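Local coordinates for hypothetical aldose 1-epimerase (Klebsiella pneumoniae subsp. pneumoniae MGH 78578, PDB 3TY1), which probably binds carbohydrate and is a putative aldose 1-epimerase with a galactose-mutarotase-like beta fold, at residues D57-L71 / T179-L192. Residues are numbered along the deposited sequence; the frame is centred on the assembly and turned at random. Where two conformers were deposited one is given.
Sequences DGLTITLSPTRGMNL and TELRYVPGSNSFSL. With SO4 (sulfate ion), chain H; SO4 (sulfate ion), chain I.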
loop_
_atom_site.group_PDB
_atom_site.type_symbol
_atom_site.label_atom_id
_atom_site.label_comp_id
_atom_site.label_asym_id
_atom_site.label_seq_id
_atom_site.Cartn_x
_atom_site.Cartn_y
_atom_site.Cartn_z
ATOM N N ASP A 57 -1.393 39.406 4.934
ATOM C CA ASP A 57 -1.536 39.960 6.272
ATOM C C ASP A 57 -2.521 39.148 7.139
ATOM O O ASP A 57 -3.293 39.722 7.877
ATOM C CB ASP A 57 -2.071 41.409 6.105
ATOM C CG ASP A 57 -3.319 41.474 5.196
ATOM O OD1 ASP A 57 -3.916 40.413 4.935
ATOM O OD2 ASP A 57 -3.697 42.556 4.717
ATOM N N GLY A 58 -2.542 37.834 7.000
ATOM C CA GLY A 58 -3.491 37.017 7.721
ATOM C C GLY A 58 -2.881 35.684 8.015
ATOM O O GLY A 58 -1.696 35.615 8.295
ATOM N N LEU A 59 -3.696 34.640 7.922
ATOM C CA LEU A 59 -3.244 33.290 8.164
ATOM C C LEU A 59 -2.851 32.619 6.852
ATOM O O LEU A 59 -3.587 32.702 5.851
ATOM C CB LEU A 59 -4.326 32.464 8.826
ATOM C CG LEU A 59 -4.825 32.852 10.223
ATOM C CD1 LEU A 59 -5.879 31.824 10.709
ATOM C CD2 LEU A 59 -3.611 32.938 11.170
ATOM N N THR A 60 -1.749 31.882 6.892
ATOM C CA THR A 60 -1.379 31.018 5.792
ATOM C C THR A 60 -1.749 29.611 6.253
ATOM O O THR A 60 -1.283 29.130 7.305
ATOM C CB THR A 60 0.091 31.167 5.367
ATOM O OG1 THR A 60 0.247 32.452 4.775
ATOM C CG2 THR A 60 0.461 30.082 4.282
ATOM N N ILE A 61 -2.665 28.987 5.521
ATOM C CA ILE A 61 -3.258 27.738 5.955
ATOM C C ILE A 61 -2.966 26.648 4.952
ATOM O O ILE A 61 -3.345 26.779 3.756
ATOM C CB ILE A 61 -4.809 27.881 6.056
ATOM C CG1 ILE A 61 -5.185 28.993 7.063
ATOM C CG2 ILE A 61 -5.448 26.494 6.389
ATOM C CD1 ILE A 61 -6.737 29.346 7.082
ATOM N N THR A 62 -2.316 25.579 5.409
ATOM C CA THR A 62 -1.924 24.471 4.536
ATOM C C THR A 62 -2.646 23.253 4.941
ATOM O O THR A 62 -2.621 22.878 6.119
ATOM C CB THR A 62 -0.408 24.197 4.612
ATOM O OG1 THR A 62 0.288 25.388 4.252
ATOM C CG2 THR A 62 -0.003 23.046 3.670
ATOM N N LEU A 63 -3.289 22.617 3.975
ATOM C CA LEU A 63 -3.956 21.334 4.238
ATOM C C LEU A 63 -3.554 20.331 3.176
ATOM O O LEU A 63 -2.987 20.718 2.177
ATOM C CB LEU A 63 -5.446 21.517 4.366
ATOM C CG LEU A 63 -6.343 22.056 3.299
ATOM C CD1 LEU A 63 -6.625 20.880 2.326
ATOM C CD2 LEU A 63 -7.640 22.559 3.879
ATOM N N SER A 64 -3.835 19.052 3.401
ATOM C CA SER A 64 -3.503 18.009 2.451
ATOM C C SER A 64 -4.724 17.206 2.010
ATOM O O SER A 64 -5.254 16.423 2.796
ATOM C CB SER A 64 -2.444 17.067 3.023
ATOM O OG SER A 64 -2.228 16.055 2.064
ATOM N N PRO A 65 -5.159 17.365 0.741
ATOM C CA PRO A 65 -6.252 16.555 0.221
ATOM C C PRO A 65 -5.952 15.062 0.140
ATOM O O PRO A 65 -6.863 14.240 0.178
ATOM C CB PRO A 65 -6.448 17.125 -1.177
ATOM C CG PRO A 65 -5.998 18.570 -1.022
ATOM C CD PRO A 65 -4.823 18.459 -0.196
ATOM N N THR A 66 -4.686 14.700 -0.020
ATOM C CA THR A 66 -4.282 13.309 -0.035
ATOM C C THR A 66 -4.476 12.655 1.329
ATOM O O THR A 66 -4.737 11.451 1.407
ATOM C CB THR A 66 -2.811 13.238 -0.449
ATOM O OG1 THR A 66 -2.695 13.892 -1.707
ATOM C CG2 THR A 66 -2.312 11.787 -0.582
ATOM N N ARG A 67 -4.285 13.451 2.399
ATOM C CA ARG A 67 -4.376 12.981 3.783
ATOM C C ARG A 67 -5.645 13.516 4.466
ATOM O O ARG A 67 -5.575 14.283 5.422
ATOM C CB ARG A 67 -3.094 13.383 4.531
ATOM C CG ARG A 67 -1.796 12.738 3.919
ATOM C CD ARG A 67 -0.541 13.046 4.711
ATOM N NE ARG A 67 -0.708 12.601 6.091
ATOM C CZ ARG A 67 -0.729 11.346 6.522
ATOM N NH1 ARG A 67 -0.501 10.308 5.689
ATOM N NH2 ARG A 67 -0.999 11.129 7.819
ATOM N N GLY A 68 -6.797 13.201 3.855
ATOM C CA GLY A 68 -8.146 13.432 4.425
ATOM C C GLY A 68 -8.519 14.870 4.723
ATOM O O GLY A 68 -9.388 15.118 5.529
HETATM N N MSE A 69 -7.847 15.805 4.056
HETATM C CA MSE A 69 -7.998 17.240 4.330
HETATM C C MSE A 69 -7.504 17.645 5.724
HETATM O O MSE A 69 -7.889 18.707 6.255
HETATM C CB MSE A 69 -9.428 17.723 4.078
HETATM C CG MSE A 69 -10.066 17.280 2.802
HETATM SE SE MSE A 69 -9.395 18.035 1.205
HETATM C CE MSE A 69 -9.957 19.926 1.373
ATOM N N ASN A 70 -6.601 16.852 6.289
ATOM C CA ASN A 70 -5.923 17.223 7.537
ATOM C C ASN A 70 -5.264 18.586 7.341
ATOM O O ASN A 70 -4.759 18.910 6.238
ATOM C CB ASN A 70 -4.763 16.246 7.840
ATOM C CG ASN A 70 -5.194 14.878 8.351
ATOM O OD1 ASN A 70 -6.368 14.639 8.692
ATOM N ND2 ASN A 70 -4.199 13.932 8.388
ATOM N N LEU A 71 -5.170 19.343 8.430
ATOM C CA LEU A 71 -4.564 20.650 8.434
ATOM C C LEU A 71 -3.115 20.420 8.835
ATOM O O LEU A 71 -2.814 19.858 9.887
ATOM C CB LEU A 71 -5.262 21.615 9.397
ATOM C CG LEU A 71 -6.807 21.739 9.285
ATOM C CD1 LEU A 71 -7.306 22.786 10.261
ATOM C CD2 LEU A 71 -7.240 22.044 7.851
ATOM N N THR A 179 -15.910 17.542 4.519
ATOM C CA THR A 179 -15.155 18.470 5.357
ATOM C C THR A 179 -15.240 19.873 4.761
ATOM O O THR A 179 -15.352 20.024 3.528
ATOM C CB THR A 179 -13.675 18.094 5.516
ATOM O OG1 THR A 179 -13.010 18.275 4.273
ATOM C CG2 THR A 179 -13.456 16.651 6.034
ATOM N N GLU A 180 -15.210 20.901 5.617
ATOM C CA GLU A 180 -15.197 22.285 5.116
ATOM C C GLU A 180 -14.452 23.194 6.070
ATOM O O GLU A 180 -14.733 23.208 7.279
ATOM C CB GLU A 180 -16.615 22.847 4.867
ATOM C CG GLU A 180 -16.592 24.209 4.156
ATOM C CD GLU A 180 -17.993 24.759 3.799
ATOM O OE1 GLU A 180 -18.733 25.217 4.693
ATOM O OE2 GLU A 180 -18.317 24.759 2.604
ATOM N N LEU A 181 -13.479 23.905 5.523
ATOM C CA LEU A 181 -12.763 24.970 6.221
ATOM C C LEU A 181 -13.177 26.313 5.618
ATOM O O LEU A 181 -13.272 26.440 4.393
ATOM C CB LEU A 181 -11.273 24.716 6.177
ATOM C CG LEU A 181 -10.351 25.778 6.776
ATOM C CD1 LEU A 181 -9.054 25.117 7.296
ATOM C CD2 LEU A 181 -10.059 26.893 5.745
ATOM N N ARG A 182 -13.447 27.294 6.481
ATOM C CA ARG A 182 -13.855 28.634 6.059
ATOM C C ARG A 182 -12.879 29.646 6.637
ATOM O O ARG A 182 -12.520 29.589 7.822
ATOM C CB ARG A 182 -15.248 28.953 6.546
ATOM C CG ARG A 182 -16.267 27.940 6.167
ATOM C CD ARG A 182 -17.680 28.465 6.501
ATOM N NE ARG A 182 -18.662 27.407 6.294
ATOM C CZ ARG A 182 -19.952 27.505 6.576
ATOM N NH1 ARG A 182 -20.447 28.619 7.109
ATOM N NH2 ARG A 182 -20.742 26.465 6.347
ATOM N N TYR A 183 -12.425 30.564 5.797
ATOM C CA TYR A 183 -11.462 31.570 6.227
ATOM C C TYR A 183 -11.752 32.898 5.551
ATOM O O TYR A 183 -11.883 32.942 4.338
ATOM C CB TYR A 183 -10.028 31.096 5.912
ATOM C CG TYR A 183 -9.024 32.161 6.283
ATOM C CD1 TYR A 183 -8.853 32.530 7.620
ATOM C CD2 TYR A 183 -8.252 32.786 5.337
ATOM C CE1 TYR A 183 -7.974 33.542 7.997
ATOM C CE2 TYR A 183 -7.366 33.816 5.704
ATOM C CZ TYR A 183 -7.236 34.191 7.042
ATOM O OH TYR A 183 -6.349 35.213 7.374
ATOM N N VAL A 184 -11.870 33.970 6.347
ATOM C CA VAL A 184 -12.023 35.311 5.838
ATOM C C VAL A 184 -10.605 35.926 5.735
ATOM O O VAL A 184 -9.878 36.035 6.726
ATOM C CB VAL A 184 -12.927 36.196 6.720
ATOM C CG1 VAL A 184 -12.973 37.630 6.158
ATOM C CG2 VAL A 184 -14.309 35.619 6.813
ATOM N N PRO A 185 -10.200 36.329 4.519
ATOM C CA PRO A 185 -8.877 36.915 4.352
ATOM C C PRO A 185 -8.565 38.018 5.336
ATOM O O PRO A 185 -9.405 38.857 5.593
ATOM C CB PRO A 185 -8.939 37.455 2.922
ATOM C CG PRO A 185 -9.677 36.425 2.220
ATOM C CD PRO A 185 -10.812 36.052 3.205
ATOM N N GLY A 186 -7.383 37.975 5.940
ATOM C CA GLY A 186 -7.006 38.966 6.973
ATOM C C GLY A 186 -7.384 38.625 8.418
ATOM O O GLY A 186 -6.885 39.250 9.356
ATOM N N SER A 187 -8.255 37.644 8.595
ATOM C CA SER A 187 -8.719 37.223 9.907
ATOM C C SER A 187 -7.634 36.440 10.646
ATOM O O SER A 187 -6.755 35.816 10.022
ATOM C CB SER A 187 -9.940 36.277 9.760
ATOM O OG SER A 187 -10.475 35.986 11.068
ATOM N N ASN A 188 -7.745 36.389 11.969
ATOM C CA ASN A 188 -6.882 35.525 12.777
ATOM C C ASN A 188 -7.604 34.214 13.165
ATOM O O ASN A 188 -7.103 33.482 14.005
ATOM C CB ASN A 188 -6.375 36.252 14.063
ATOM C CG ASN A 188 -7.482 36.575 15.034
ATOM O OD1 ASN A 188 -8.643 36.708 14.619
ATOM N ND2 ASN A 188 -7.145 36.732 16.343
ATOM N N SER A 189 -8.790 33.947 12.610
ATOM C CA SER A 189 -9.476 32.711 12.884
ATOM C C SER A 189 -9.919 32.011 11.618
ATOM O O SER A 189 -10.037 32.626 10.557
ATOM C CB SER A 189 -10.705 32.940 13.769
ATOM O OG SER A 189 -11.694 33.626 13.040
ATOM N N PHE A 190 -10.158 30.709 11.737
ATOM C CA PHE A 190 -10.771 29.933 10.657
ATOM C C PHE A 190 -11.762 28.993 11.329
ATOM O O PHE A 190 -11.692 28.805 12.529
ATOM C CB PHE A 190 -9.762 29.158 9.807
ATOM C CG PHE A 190 -9.019 28.086 10.527
ATOM C CD1 PHE A 190 -7.757 28.349 11.101
ATOM C CD2 PHE A 190 -9.538 26.802 10.601
ATOM C CE1 PHE A 190 -7.069 27.352 11.755
ATOM C CE2 PHE A 190 -8.853 25.807 11.258
ATOM C CZ PHE A 190 -7.613 26.068 11.802
ATOM N N SER A 191 -12.697 28.442 10.560
ATOM C CA SER A 191 -13.668 27.533 11.152
ATOM C C SER A 191 -13.781 26.282 10.303
ATOM O O SER A 191 -13.476 26.303 9.109
ATOM C CB SER A 191 -15.026 28.221 11.311
ATOM O OG SER A 191 -15.529 28.592 10.045
ATOM N N LEU A 192 -14.177 25.191 10.955
ATOM C CA LEU A 192 -14.509 23.940 10.306
ATOM C C LEU A 192 -16.008 23.736 10.476
ATOM O O LEU A 192 -16.540 23.976 11.556
ATOM C CB LEU A 192 -13.784 22.769 10.987
ATOM C CG LEU A 192 -12.263 22.849 11.012
ATOM C CD1 LEU A 192 -11.691 21.550 11.660
ATOM C CD2 LEU A 192 -11.747 23.037 9.581
HETATM S S SO4 H . -18.513 30.737 10.531
HETATM O O1 SO4 H . -17.775 31.917 10.993
HETATM O O2 SO4 H . -19.956 30.912 10.658
HETATM O O3 SO4 H . -18.204 30.517 9.122
HETATM O O4 SO4 H . -18.134 29.574 11.344
HETATM S S SO4 I . -23.874 29.496 5.387
HETATM O O1 SO4 I . -23.140 30.456 6.212
HETATM O O2 SO4 I . -25.289 29.589 5.719
HETATM O O3 SO4 I . -23.722 29.843 3.984
HETATM O O4 SO4 I . -23.488 28.125 5.686
HETATM O O HOH W 1 -4.928 41.279 9.097
#
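Tyr183 meets Leu59 and Ile61 in two different ways, and the arrangement illustrates how one aromatic residue can serve both the polar margin and the apolar interior of a sheet-on-sheet contact. Its phenol OH accepts a hydrogen bond from Leu59 N, 2.8 Å from Tyr183 OH and nearly straight (174°), and donates to Ser187 O, arriving in the carbonyl plane on a lone pair, 2.7 Å away. Acting as acceptor and donor at once, the hydroxyl ties the start of one hairpin to the turn of the other. With CG anti to the backbone N (chi1 177°), the ring is placed so that the CD1 methyl of Ile61 lies over one face in a CH-pi contact, 4.1 Å from the centroid. Close by, Gly58 CA packs 3.4 Å from Tyr183 OH and also faces Gly186, while a water bridges Asp57 O and Gly186 O.

The two hairpins belong to different antiparallel sheets, packed face to face as two layers of the supersandwich, the fold of galactose mutarotase relatives; the axes of strands 60-64 and 179-183 run nearly antiparallel, 10.4 Å apart at closest approach. Deeper in, Leu59 CD1 meets the Phe190 ring at its edge, in plane, 4.0 Å from Phe190 CD1. Leu71 and Phe190 approach each other from opposite directions, Leu71 CD1 lying obliquely to the ring, 3.5 Å from Phe190 CE2, while the other branch, Leu71 CD2, lies 3.6 Å from Leu181 CD1. That same Leu181 methyl also meets Ile61 CG2. Toward the far end, selenomethionine Met69 sets CG against Thr179 OG1, a hydroxyl already bonded to Gly163 O.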